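Local coordinates for putative methylase (Clostridium difficile, PDB 3LDU), which probably methylates guanine bases of ribosomal RNA, pairing an RNA-binding THUMP domain with a Rossmann-like methyltransferase domain that holds GTP in this crystal, at residues A94-S102 against V114-V123. Numbering follows the deposited sequence.
Sequences AQFPISKAS and VQAIVKKAIV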
loop_
_atom_site.group_PDB
_atom_site.type_symbol
_atom_site.label_atom_id
_atom_site.label_comp_id
_atom_site.label_asym_id
_atom_site.label_seq_id
_atom_site.Cartn_x
_atom_site.Cartn_y
_atom_site.Cartn_z
ATOM N N ALA A 94 -16.125 12.105 21.809
ATOM C CA ALA A 94 -15.578 11.271 20.733
ATOM C C ALA A 94 -15.462 9.809 21.144
ATOM O O ALA A 94 -15.322 9.495 22.327
ATOM C CB ALA A 94 -14.217 11.798 20.258
ATOM N N GLN A 95 -15.523 8.925 20.150
ATOM C CA GLN A 95 -15.300 7.491 20.351
ATOM C C GLN A 95 -13.809 7.202 20.208
ATOM O O GLN A 95 -13.146 7.777 19.344
ATOM C CB GLN A 95 -16.061 6.663 19.306
ATOM C CG GLN A 95 -17.576 6.819 19.356
ATOM C CD GLN A 95 -18.263 5.962 18.315
ATOM O OE1 GLN A 95 -17.968 4.778 18.180
ATOM N NE2 GLN A 95 -19.180 6.560 17.569
ATOM N N PHE A 96 -13.286 6.333 21.069
ATOM C CA PHE A 96 -11.876 5.945 21.015
ATOM C C PHE A 96 -11.702 4.447 21.234
ATOM O O PHE A 96 -11.124 4.007 22.240
ATOM C CB PHE A 96 -11.015 6.771 21.996
ATOM C CG PHE A 96 -11.518 6.780 23.422
ATOM C CD1 PHE A 96 -10.930 5.975 24.388
ATOM C CD2 PHE A 96 -12.566 7.609 23.801
ATOM C CE1 PHE A 96 -11.383 5.997 25.705
ATOM C CE2 PHE A 96 -13.024 7.637 25.121
ATOM C CZ PHE A 96 -12.440 6.830 26.069
ATOM N N PRO A 97 -12.193 3.649 20.279
ATOM C CA PRO A 97 -12.037 2.205 20.424
ATOM C C PRO A 97 -10.553 1.867 20.276
ATOM O O PRO A 97 -9.866 2.534 19.504
ATOM C CB PRO A 97 -12.841 1.651 19.244
ATOM C CG PRO A 97 -12.759 2.721 18.192
ATOM C CD PRO A 97 -12.750 4.031 18.968
ATOM N N ILE A 98 -10.065 0.888 21.027
ATOM C CA ILE A 98 -8.683 0.434 20.861
ATOM C C ILE A 98 -8.752 -0.649 19.794
ATOM O O ILE A 98 -9.052 -1.807 20.070
ATOM C CB ILE A 98 -8.083 -0.094 22.176
ATOM C CG1 ILE A 98 -8.489 0.811 23.351
ATOM C CG2 ILE A 98 -6.570 -0.172 22.077
ATOM C CD1 ILE A 98 -8.067 2.283 23.176
ATOM N N SER A 99 -8.525 -0.243 18.555
ATOM C CA SER A 99 -8.913 -1.074 17.430
ATOM C C SER A 99 -7.979 -2.246 17.238
ATOM O O SER A 99 -8.376 -3.279 16.697
ATOM C CB SER A 99 -8.995 -0.233 16.156
ATOM O OG SER A 99 -10.018 0.743 16.288
ATOM N N LYS A 100 -6.741 -2.100 17.697
ATOM C CA LYS A 100 -5.728 -3.112 17.400
ATOM C C LYS A 100 -4.516 -2.973 18.309
ATOM O O LYS A 100 -4.094 -1.849 18.623
ATOM C CB LYS A 100 -5.274 -2.969 15.950
ATOM C CG LYS A 100 -4.180 -3.933 15.539
ATOM C CD LYS A 100 -3.741 -3.648 14.113
ATOM C CE LYS A 100 -2.835 -4.736 13.560
ATOM N NZ LYS A 100 -2.318 -4.357 12.212
ATOM N N ALA A 101 -3.966 -4.109 18.741
ATOM C CA ALA A 101 -2.675 -4.096 19.427
ATOM C C ALA A 101 -1.794 -5.182 18.855
ATOM O O ALA A 101 -2.259 -6.296 18.596
ATOM C CB ALA A 101 -2.844 -4.295 20.926
ATOM N N SER A 102 -0.528 -4.849 18.621
ATOM C CA SER A 102 0.437 -5.831 18.138
ATOM C C SER A 102 1.590 -5.859 19.125
ATOM O O SER A 102 2.021 -4.815 19.593
ATOM C CB SER A 102 0.945 -5.439 16.743
ATOM O OG SER A 102 -0.116 -5.277 15.823
ATOM N N VAL A 114 -3.378 -5.743 26.664
ATOM C CA VAL A 114 -2.782 -4.460 26.301
ATOM C C VAL A 114 -3.901 -3.488 25.912
ATOM O O VAL A 114 -3.918 -2.328 26.344
ATOM C CB VAL A 114 -1.778 -4.611 25.140
ATOM C CG1 VAL A 114 -1.447 -3.260 24.507
ATOM C CG2 VAL A 114 -0.511 -5.323 25.607
ATOM N N GLN A 115 -4.843 -3.970 25.108
ATOM C CA GLN A 115 -5.959 -3.147 24.651
ATOM C C GLN A 115 -6.804 -2.664 25.823
ATOM O O GLN A 115 -7.173 -1.493 25.871
ATOM C CB GLN A 115 -6.858 -3.903 23.670
ATOM C CG GLN A 115 -6.228 -4.192 22.303
ATOM C CD GLN A 115 -7.159 -5.064 21.464
ATOM O OE1 GLN A 115 -7.250 -6.268 21.683
ATOM N NE2 GLN A 115 -7.890 -4.447 20.535
ATOM N N ALA A 116 -7.118 -3.569 26.751
ATOM C CA ALA A 116 -7.970 -3.219 27.887
ATOM C C ALA A 116 -7.293 -2.194 28.784
ATOM O O ALA A 116 -7.937 -1.262 29.236
ATOM C CB ALA A 116 -8.336 -4.451 28.703
ATOM N N ILE A 117 -6.005 -2.387 29.056
ATOM C CA ILE A 117 -5.274 -1.491 29.946
ATOM C C ILE A 117 -5.150 -0.093 29.330
ATOM O O ILE A 117 -5.323 0.917 30.018
ATOM C CB ILE A 117 -3.880 -2.055 30.316
ATOM C CG1 ILE A 117 -4.018 -3.250 31.270
ATOM C CG2 ILE A 117 -2.996 -0.969 30.940
ATOM C CD1 ILE A 117 -4.330 -2.861 32.718
ATOM N N VAL A 118 -4.863 -0.035 28.033
ATOM C CA VAL A 118 -4.797 1.250 27.349
ATOM C C VAL A 118 -6.166 1.939 27.367
ATOM O O VAL A 118 -6.253 3.141 27.621
ATOM C CB VAL A 118 -4.236 1.106 25.895
ATOM C CG1 VAL A 118 -4.497 2.356 25.073
ATOM C CG2 VAL A 118 -2.738 0.816 25.943
ATOM N N LYS A 119 -7.232 1.181 27.111
ATOM C CA LYS A 119 -8.589 1.728 27.216
ATOM C C LYS A 119 -8.808 2.359 28.593
ATOM O O LYS A 119 -9.235 3.509 28.710
ATOM C CB LYS A 119 -9.635 0.634 26.960
ATOM C CG LYS A 119 -11.078 1.133 27.010
ATOM C CD LYS A 119 -11.381 2.098 25.870
ATOM C CE LYS A 119 -12.840 2.572 25.908
ATOM N NZ LYS A 119 -13.259 3.315 24.673
ATOM N N LYS A 120 -8.499 1.608 29.639
ATOM C CA LYS A 120 -8.702 2.100 31.000
ATOM C C LYS A 120 -7.910 3.387 31.255
ATOM O O LYS A 120 -8.431 4.341 31.850
ATOM C CB LYS A 120 -8.321 1.017 32.016
ATOM C CG LYS A 120 -8.574 1.383 33.484
ATOM C CD LYS A 120 -8.377 0.140 34.349
ATOM C CE LYS A 120 -7.491 0.397 35.553
ATOM N NZ LYS A 120 -6.792 -0.853 35.991
ATOM N N ALA A 121 -6.652 3.410 30.819
ATOM C CA ALA A 121 -5.793 4.583 30.997
ATOM C C ALA A 121 -6.355 5.823 30.315
ATOM O O ALA A 121 -6.367 6.915 30.894
ATOM C CB ALA A 121 -4.384 4.294 30.493
ATOM N N ILE A 122 -6.816 5.660 29.081
ATOM C CA ILE A 122 -7.377 6.784 28.340
ATOM C C ILE A 122 -8.677 7.276 28.988
ATOM O O ILE A 122 -8.926 8.477 29.063
ATOM C CB ILE A 122 -7.599 6.429 26.854
ATOM C CG1 ILE A 122 -6.260 6.067 26.198
ATOM C CG2 ILE A 122 -8.266 7.592 26.109
ATOM C CD1 ILE A 122 -6.359 5.731 24.687
ATOM N N VAL A 123 -9.508 6.349 29.447
ATOM C CA VAL A 123 -10.735 6.738 30.129
ATOM C C VAL A 123 -10.379 7.574 31.362
ATOM O O VAL A 123 -10.976 8.636 31.607
ATOM C CB VAL A 123 -11.577 5.504 30.528
ATOM C CG1 VAL A 123 -12.624 5.873 31.569
ATOM C CG2 VAL A 123 -12.221 4.876 29.294
#
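The ring of F96 carries the ammonium of K119 over one face, a cation-pi contact with NZ 3.7 Å from the ring centroid and 24° off its normal, shifted toward the rim on the CE1 side. V123 CG2 meets the ring edge in its plane at CZ, while I122 CG2 approaches F96 CE1 obliquely, 3.5 Å away. K119 reaches the ring because its chain leaves with CG anti to the backbone N and then turns about its CB-CG bond (chi2 66°); its NZ also gives a weak hydrogen bond to F96 O, and its salt bridge with E138, which also accepts a bond from F96 N, would help fix the charge there. Further along, I98 lays CG1 against K119 CB (3.8 Å) and rests CD1 against V118 CG1 and I122 CD1. The amide of Q115 adds one polar tie to the strand: NE2 donates to I98 O at 2.9 Å, from above the carbonyl plane and along a bent path (137°), while Q115 CG rests on A101 CB (3.7 Å). Helix 111-129 thus packs across strand 98-104, an outermost strand of its sheet within the THUMP domain; strand 145-150 runs parallel beside strand 98-104, and helix 74-82 touches the helix through I117 and A121.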